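PDB 5T39: EvdMO1 from Micromonospora carbonacea, which probably transfers methyl groups from S-adenosylmethionine in everninomicin biosynthesis, through the Rossmann-like methyltransferase domain of a fused methyltransferase-oxidase enzyme. Local coordinates for residues 145-150 with 168-173; 233-238 with 247-252. One frame throughout, in Å; residues are numbered along the deposited sequence. Where two conformers were deposited one is given.

Contact 1. Residues 145-150 with 168-173. With SAH (S-adenosyl-L-homocysteine), chain B.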
loop_
_atom_site.group_PDB
_atom_site.type_symbol
_atom_site.label_atom_id
_atom_site.label_comp_id
_atom_site.label_asym_id
_atom_site.label_seq_id
_atom_site.Cartn_x
_atom_site.Cartn_y
_atom_site.Cartn_z
ATOM N N ASP A 145 -9.852 -5.107 10.763
ATOM C CA ASP A 145 -11.058 -5.328 9.986
ATOM C C ASP A 145 -10.742 -5.523 8.508
ATOM O O ASP A 145 -11.457 -6.250 7.806
ATOM C CB ASP A 145 -11.993 -4.149 10.175
ATOM C CG ASP A 145 -12.453 -4.017 11.606
ATOM O OD1 ASP A 145 -13.025 -4.985 12.124
ATOM O OD2 ASP A 145 -12.239 -2.959 12.225
ATOM N N ALA A 146 -9.705 -4.864 8.007
ATOM C CA ALA A 146 -9.334 -4.998 6.614
ATOM C C ALA A 146 -7.914 -4.478 6.443
ATOM O O ALA A 146 -7.404 -3.689 7.252
ATOM C CB ALA A 146 -10.308 -4.252 5.696
ATOM N N VAL A 147 -7.292 -4.941 5.370
ATOM C CA VAL A 147 -5.933 -4.595 4.978
ATOM C C VAL A 147 -5.986 -3.880 3.637
ATOM O O VAL A 147 -6.626 -4.368 2.698
ATOM C CB VAL A 147 -5.063 -5.860 4.849
ATOM C CG1 VAL A 147 -3.670 -5.535 4.361
ATOM C CG2 VAL A 147 -5.020 -6.606 6.164
ATOM N N LEU A 148 -5.318 -2.734 3.540
ATOM C CA LEU A 148 -5.100 -2.063 2.269
ATOM C C LEU A 148 -3.729 -2.477 1.764
ATOM O O LEU A 148 -2.726 -2.301 2.467
ATOM C CB LEU A 148 -5.182 -0.541 2.421
ATOM C CG LEU A 148 -4.865 0.264 1.151
ATOM C CD1 LEU A 148 -5.806 -0.097 0.014
ATOM C CD2 LEU A 148 -4.932 1.754 1.431
ATOM N N CYS A 149 -3.688 -3.043 0.552
ATOM C CA CYS A 149 -2.443 -3.492 -0.069
ATOM C C CYS A 149 -2.437 -3.003 -1.510
ATOM O O CYS A 149 -2.855 -3.721 -2.430
ATOM C CB CYS A 149 -2.327 -5.004 0.019
ATOM S SG CYS A 149 -0.800 -5.654 -0.665
ATOM N N ALA A 150 -1.996 -1.764 -1.707
ATOM C CA ALA A 150 -2.002 -1.136 -3.013
ATOM C C ALA A 150 -0.571 -0.817 -3.420
ATOM O O ALA A 150 0.239 -0.356 -2.607
ATOM C CB ALA A 150 -2.836 0.146 -2.994
ATOM N N ARG A 168 -3.553 -13.692 7.860
ATOM C CA ARG A 168 -3.270 -14.021 9.251
ATOM C C ARG A 168 -3.856 -12.994 10.201
ATOM O O ARG A 168 -4.124 -13.318 11.362
ATOM C CB ARG A 168 -1.770 -14.143 9.485
ATOM C CG ARG A 168 -1.185 -15.457 9.042
ATOM C CD ARG A 168 0.248 -15.600 9.541
ATOM N NE ARG A 168 0.844 -16.862 9.124
ATOM C CZ ARG A 168 1.534 -17.036 8.003
ATOM N NH1 ARG A 168 1.731 -16.028 7.163
ATOM N NH2 ARG A 168 2.031 -18.229 7.717
ATOM N N VAL A 169 -4.043 -11.757 9.742
ATOM C CA VAL A 169 -4.471 -10.668 10.615
ATOM C C VAL A 169 -5.859 -10.136 10.302
ATOM O O VAL A 169 -6.370 -9.319 11.087
ATOM C CB VAL A 169 -3.446 -9.512 10.635
ATOM C CG1 VAL A 169 -2.064 -10.039 10.994
ATOM C CG2 VAL A 169 -3.402 -8.771 9.287
ATOM N N SER A 170 -6.484 -10.551 9.201
ATOM C CA SER A 170 -7.727 -9.926 8.765
ATOM C C SER A 170 -8.496 -10.854 7.838
ATOM O O SER A 170 -7.931 -11.747 7.204
ATOM C CB SER A 170 -7.424 -8.628 8.014
ATOM O OG SER A 170 -8.595 -7.905 7.699
ATOM N N ALA A 171 -9.785 -10.570 7.711
ATOM C CA ALA A 171 -10.654 -11.287 6.789
ATOM C C ALA A 171 -10.959 -10.483 5.538
ATOM O O ALA A 171 -11.759 -10.936 4.711
ATOM C CB ALA A 171 -11.960 -11.685 7.484
ATOM N N GLY A 172 -10.372 -9.304 5.379
ATOM C CA GLY A 172 -10.628 -8.495 4.211
ATOM C C GLY A 172 -9.361 -7.876 3.666
ATOM O O GLY A 172 -8.508 -7.425 4.433
ATOM N N ILE A 173 -9.240 -7.832 2.345
ATOM C CA ILE A 173 -8.127 -7.151 1.694
ATOM C C ILE A 173 -8.651 -6.337 0.523
ATOM O O ILE A 173 -9.496 -6.798 -0.251
ATOM C CB ILE A 173 -7.025 -8.143 1.260
ATOM C CG1 ILE A 173 -5.770 -7.393 0.772
ATOM C CG2 ILE A 173 -7.540 -9.140 0.208
ATOM C CD1 ILE A 173 -4.589 -8.301 0.528
HETATM N N SAH B . 0.664 2.140 -1.353
HETATM C CA SAH B . 1.055 3.367 -2.042
HETATM C CB SAH B . 2.527 3.372 -2.420
HETATM C CG SAH B . 2.922 2.254 -3.379
HETATM S SD SAH B . 4.659 2.373 -3.882
HETATM C C SAH B . 0.219 3.538 -3.295
HETATM O O SAH B . 0.298 4.576 -3.962
HETATM O OXT SAH B . -0.523 2.623 -3.645
HETATM C "C5'" SAH B . 5.329 1.034 -2.861
HETATM C "C4'" SAH B . 5.561 1.410 -1.399
HETATM O "O4'" SAH B . 5.819 0.200 -0.685
HETATM C "C3'" SAH B . 6.759 2.324 -1.198
HETATM O "O3'" SAH B . 6.544 3.269 -0.169
HETATM C "C2'" SAH B . 7.849 1.328 -0.837
HETATM O "O2'" SAH B . 8.969 1.843 -0.137
HETATM C "C1'" SAH B . 7.065 0.306 -0.030
HETATM N N9 SAH B . 7.668 -1.024 0.030
HETATM C C8 SAH B . 8.245 -1.724 -0.998
HETATM N N7 SAH B . 8.653 -2.931 -0.562
HETATM C C5 SAH B . 8.344 -2.994 0.760
HETATM C C6 SAH B . 8.542 -3.975 1.730
HETATM N N6 SAH B . 9.153 -5.132 1.491
HETATM N N1 SAH B . 8.091 -3.732 2.992
HETATM C C2 SAH B . 7.484 -2.546 3.289
HETATM N N3 SAH B . 7.288 -1.543 2.382
HETATM C C4 SAH B . 7.719 -1.810 1.134
#
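Asp145 meets the hydroxyl of Ser170 through its backbone, its carbonyl carbon lying 3.3 Å from Ser170 OG, while its carboxylate OD2 accepts from the backbone N-H groups of Thr77 and Arg78. Ala146 comes next: its CA rests 3.2 Å from the same OG and also offers a CA-H...O contact to Gly172 O. The hydroxyl reaches this spot because it stands anti to the amide nitrogen of its own residue (chi1 -173°). There it accepts from Gly172 N at 3.2 Å in a nearly straight bond, which makes an ST turn, and it is hydrogen-bonded to Phe144 O as well. Without the hydroxyl, as with an alanine here, Gly172 N and Phe144 O would probably lose their shared partner and the turn ahead of strand 172-180 would be freer to shift.

Val147 carries the parallel pairing with Ile173. Its N-H donates to Gly172 O at 2.9 Å, the donor tilted 34° from the carbonyl plane, and its carbonyl receives the CA-H of Ile173. The two side chains share one face of the sheet. Val147 CG2, on the amide-nitrogen side of its residue, packs against Ser170 CB at 3.6 Å and more loosely against Val169 CG2. Farther along, Cys149 CB touches the terminal CD1 of Ile173 at 4.0 Å. At the strand end the backbone carbonyl of Ala150 accepts from the amino group of S-adenosylhomocysteine, SAH N, at 2.8 Å, and Ala150 CB approaches SAH OXT.

The contact thus closes the beta-alpha-beta unit of strand 146-150, helix 159-169 and strand 172-180. Its buried apolar face and main-chain bonding fix the strand whose C-terminal carbonyl accepts from the ligand's amino group, an interaction that would probably favour its protonated form.

Contact 2. Residues 233-238 with 247-252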
loop_
_atom_site.group_PDB
_atom_site.type_symbol
_atom_site.label_atom_id
_atom_site.label_comp_id
_atom_site.label_asym_id
_atom_site.label_seq_id
_atom_site.Cartn_x
_atom_site.Cartn_y
_atom_site.Cartn_z
ATOM N N ILE A 233 -13.896 -13.145 -4.067
ATOM C CA ILE A 233 -13.102 -12.098 -4.712
ATOM C C ILE A 233 -14.031 -11.268 -5.595
ATOM O O ILE A 233 -14.701 -11.815 -6.474
ATOM C CB ILE A 233 -11.942 -12.694 -5.535
ATOM C CG1 ILE A 233 -11.044 -13.578 -4.651
ATOM C CG2 ILE A 233 -11.121 -11.593 -6.189
ATOM C CD1 ILE A 233 -10.064 -14.470 -5.412
ATOM N N GLU A 234 -14.053 -9.958 -5.372
ATOM C CA GLU A 234 -14.828 -8.997 -6.150
ATOM C C GLU A 234 -13.852 -8.143 -6.948
ATOM O O GLU A 234 -12.997 -7.475 -6.363
ATOM C CB GLU A 234 -15.641 -8.100 -5.208
ATOM C CG GLU A 234 -16.456 -7.016 -5.898
ATOM C CD GLU A 234 -17.203 -6.111 -4.922
ATOM O OE1 GLU A 234 -17.984 -5.253 -5.397
ATOM O OE2 GLU A 234 -17.020 -6.249 -3.689
ATOM N N VAL A 235 -13.972 -8.154 -8.270
ATOM C CA VAL A 235 -13.108 -7.334 -9.111
ATOM C C VAL A 235 -13.750 -5.966 -9.266
ATOM O O VAL A 235 -14.870 -5.858 -9.774
ATOM C CB VAL A 235 -12.870 -7.991 -10.477
ATOM C CG1 VAL A 235 -11.980 -7.100 -11.338
ATOM C CG2 VAL A 235 -12.241 -9.367 -10.296
ATOM N N LEU A 236 -13.050 -4.922 -8.825
ATOM C CA LEU A 236 -13.533 -3.550 -8.944
ATOM C C LEU A 236 -13.079 -2.885 -10.232
ATOM O O LEU A 236 -13.802 -2.032 -10.765
ATOM C CB LEU A 236 -13.065 -2.697 -7.759
ATOM C CG LEU A 236 -13.484 -3.158 -6.364
ATOM C CD1 LEU A 236 -12.993 -2.153 -5.321
ATOM C CD2 LEU A 236 -14.983 -3.374 -6.250
ATOM N N HIS A 237 -11.917 -3.260 -10.749
ATOM C CA HIS A 237 -11.345 -2.639 -11.932
ATOM C C HIS A 237 -10.346 -3.615 -12.526
ATOM O O HIS A 237 -9.625 -4.277 -11.783
ATOM C CB HIS A 237 -10.627 -1.341 -11.544
ATOM C CG HIS A 237 -9.753 -0.784 -12.624
ATOM N ND1 HIS A 237 -10.259 -0.193 -13.760
ATOM C CD2 HIS A 237 -8.406 -0.742 -12.744
ATOM C CE1 HIS A 237 -9.257 0.201 -14.529
ATOM N NE2 HIS A 237 -8.123 -0.128 -13.939
ATOM N N GLU A 238 -10.280 -3.677 -13.848
ATOM C CA GLU A 238 -9.268 -4.501 -14.488
ATOM C C GLU A 238 -8.950 -3.940 -15.865
ATOM O O GLU A 238 -9.849 -3.580 -16.629
ATOM C CB GLU A 238 -9.711 -5.967 -14.579
ATOM C CG GLU A 238 -8.609 -6.902 -15.037
ATOM C CD GLU A 238 -8.895 -8.374 -14.786
ATOM O OE1 GLU A 238 -10.019 -8.736 -14.363
ATOM O OE2 GLU A 238 -7.965 -9.180 -15.018
ATOM N N ILE A 247 -5.180 -4.603 -11.872
ATOM C CA ILE A 247 -6.406 -5.100 -11.261
ATOM C C ILE A 247 -6.559 -4.505 -9.867
ATOM O O ILE A 247 -5.579 -4.268 -9.144
ATOM C CB ILE A 247 -6.452 -6.650 -11.270
ATOM C CG1 ILE A 247 -7.885 -7.168 -11.095
ATOM C CG2 ILE A 247 -5.510 -7.236 -10.222
ATOM C CD1 ILE A 247 -8.004 -8.671 -11.302
ATOM N N VAL A 248 -7.813 -4.271 -9.493
ATOM C CA VAL A 248 -8.197 -3.928 -8.132
ATOM C C VAL A 248 -9.263 -4.925 -7.720
ATOM O O VAL A 248 -10.292 -5.047 -8.394
ATOM C CB VAL A 248 -8.727 -2.488 -8.017
ATOM C CG1 VAL A 248 -9.060 -2.169 -6.568
ATOM C CG2 VAL A 248 -7.728 -1.477 -8.579
ATOM N N VAL A 249 -9.026 -5.626 -6.622
ATOM C CA VAL A 249 -9.978 -6.606 -6.127
ATOM C C VAL A 249 -10.176 -6.410 -4.640
ATOM O O VAL A 249 -9.297 -5.916 -3.922
ATOM C CB VAL A 249 -9.576 -8.071 -6.388
ATOM C CG1 VAL A 249 -9.277 -8.302 -7.839
ATOM C CG2 VAL A 249 -8.412 -8.498 -5.539
ATOM N N VAL A 250 -11.345 -6.826 -4.180
ATOM C CA VAL A 250 -11.633 -6.982 -2.770
ATOM C C VAL A 250 -11.699 -8.472 -2.487
ATOM O O VAL A 250 -12.491 -9.191 -3.105
ATOM C CB VAL A 250 -12.957 -6.304 -2.392
ATOM C CG1 VAL A 250 -13.240 -6.517 -0.919
ATOM C CG2 VAL A 250 -12.929 -4.827 -2.743
ATOM N N GLY A 251 -10.856 -8.945 -1.585
ATOM C CA GLY A 251 -10.870 -10.327 -1.149
ATOM C C GLY A 251 -11.492 -10.419 0.232
ATOM O O GLY A 251 -11.195 -9.603 1.112
ATOM N N ARG A 252 -12.337 -11.423 0.413
ATOM C CA ARG A 252 -12.991 -11.656 1.686
ATOM C C ARG A 252 -12.839 -13.112 2.072
ATOM O O ARG A 252 -13.101 -14.020 1.271
ATOM C CB ARG A 252 -14.466 -11.265 1.624
ATOM C CG ARG A 252 -14.670 -9.785 1.358
ATOM C CD ARG A 252 -16.145 -9.441 1.271
ATOM N NE ARG A 252 -16.426 -8.003 1.205
ATOM C CZ ARG A 252 -16.557 -7.298 0.087
ATOM N NH1 ARG A 252 -16.406 -7.872 -1.103
ATOM N NH2 ARG A 252 -16.863 -6.012 0.168
#
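Glu234 and Arg252 form a salt bridge across the two strands, with Arg252 NH1 donating to Glu234 OE2 at 3.1 Å in an almost straight bond. The oxygen meets the guanidinium at its edge and in its plane, and the two flat groups are only 29° from coplanar. The extended glutamate chain, with CG anti to the backbone N (chi1 178°), carries the carboxylate to this edge, while Val250 CG1 lies over one guanidinium face. The other terminal nitrogen, Arg252 NH2, is hydrogen-bonded to Ala72 O, so the guanidinium has a second partner.

Behind the bridge, Glu234 and Val250 are a hydrogen-bonded antiparallel pair: Glu234 N reaches Val250 O at 2.9 Å, and Val250 N returns the bond to Glu234 O at 2.8 Å. Further along, Val248 O accepts from Leu236 N at 2.8 Å and weakly from His237 N, while Val248 N donates to His237 O.

Leu236, at the bulge, points toward the partner strand, its CD1 slanting against Val250 CG2 at 3.7 Å and also touching Val248 CG1. The face of Ile233, Val235 and Ile247 carries Ile233 CG2 on Val249 CB at 3.9 Å, and Val235 between Val249 and Ile247. Here Glu238 lies side by side with Ile247, its carboxylate carbon CD 3.6 Å from Ile247 CD1, while OE2 is bound by Tyr179 and Arg218. Helix 218-228 packs on this face through Ile233 and Ile247.

Two residues, Leu236 and His237, opposite the single Val248 define a classic beta bulge, set in the C-terminal antiparallel hairpin that ends the Rossmann-like methyltransferase sheet.

How the contacts relate
Contacts 1 and 2 belong to one mixed seven-stranded sheet, with centres 13 Å apart. They follow in series along the chain: the parallel beta-alpha-beta unit of contact 1 closes before the hairpin of contact 2 opens. Strand 172-180 pairs with 146-150 on one side and antiparallel with 244-252 on the other, and strand 232-239 forms the sheet edge within this chain. The contacts meet directly where Ile173 O and Gly251 N are 2.9 Å apart, a probable hydrogen bond. The order 3-2-1-4-5-7-6 is that of the class I methyltransferase fold; contact 1 includes one of the strand ends that bind the ligand, and contact 2 forms the far edge of the sheet.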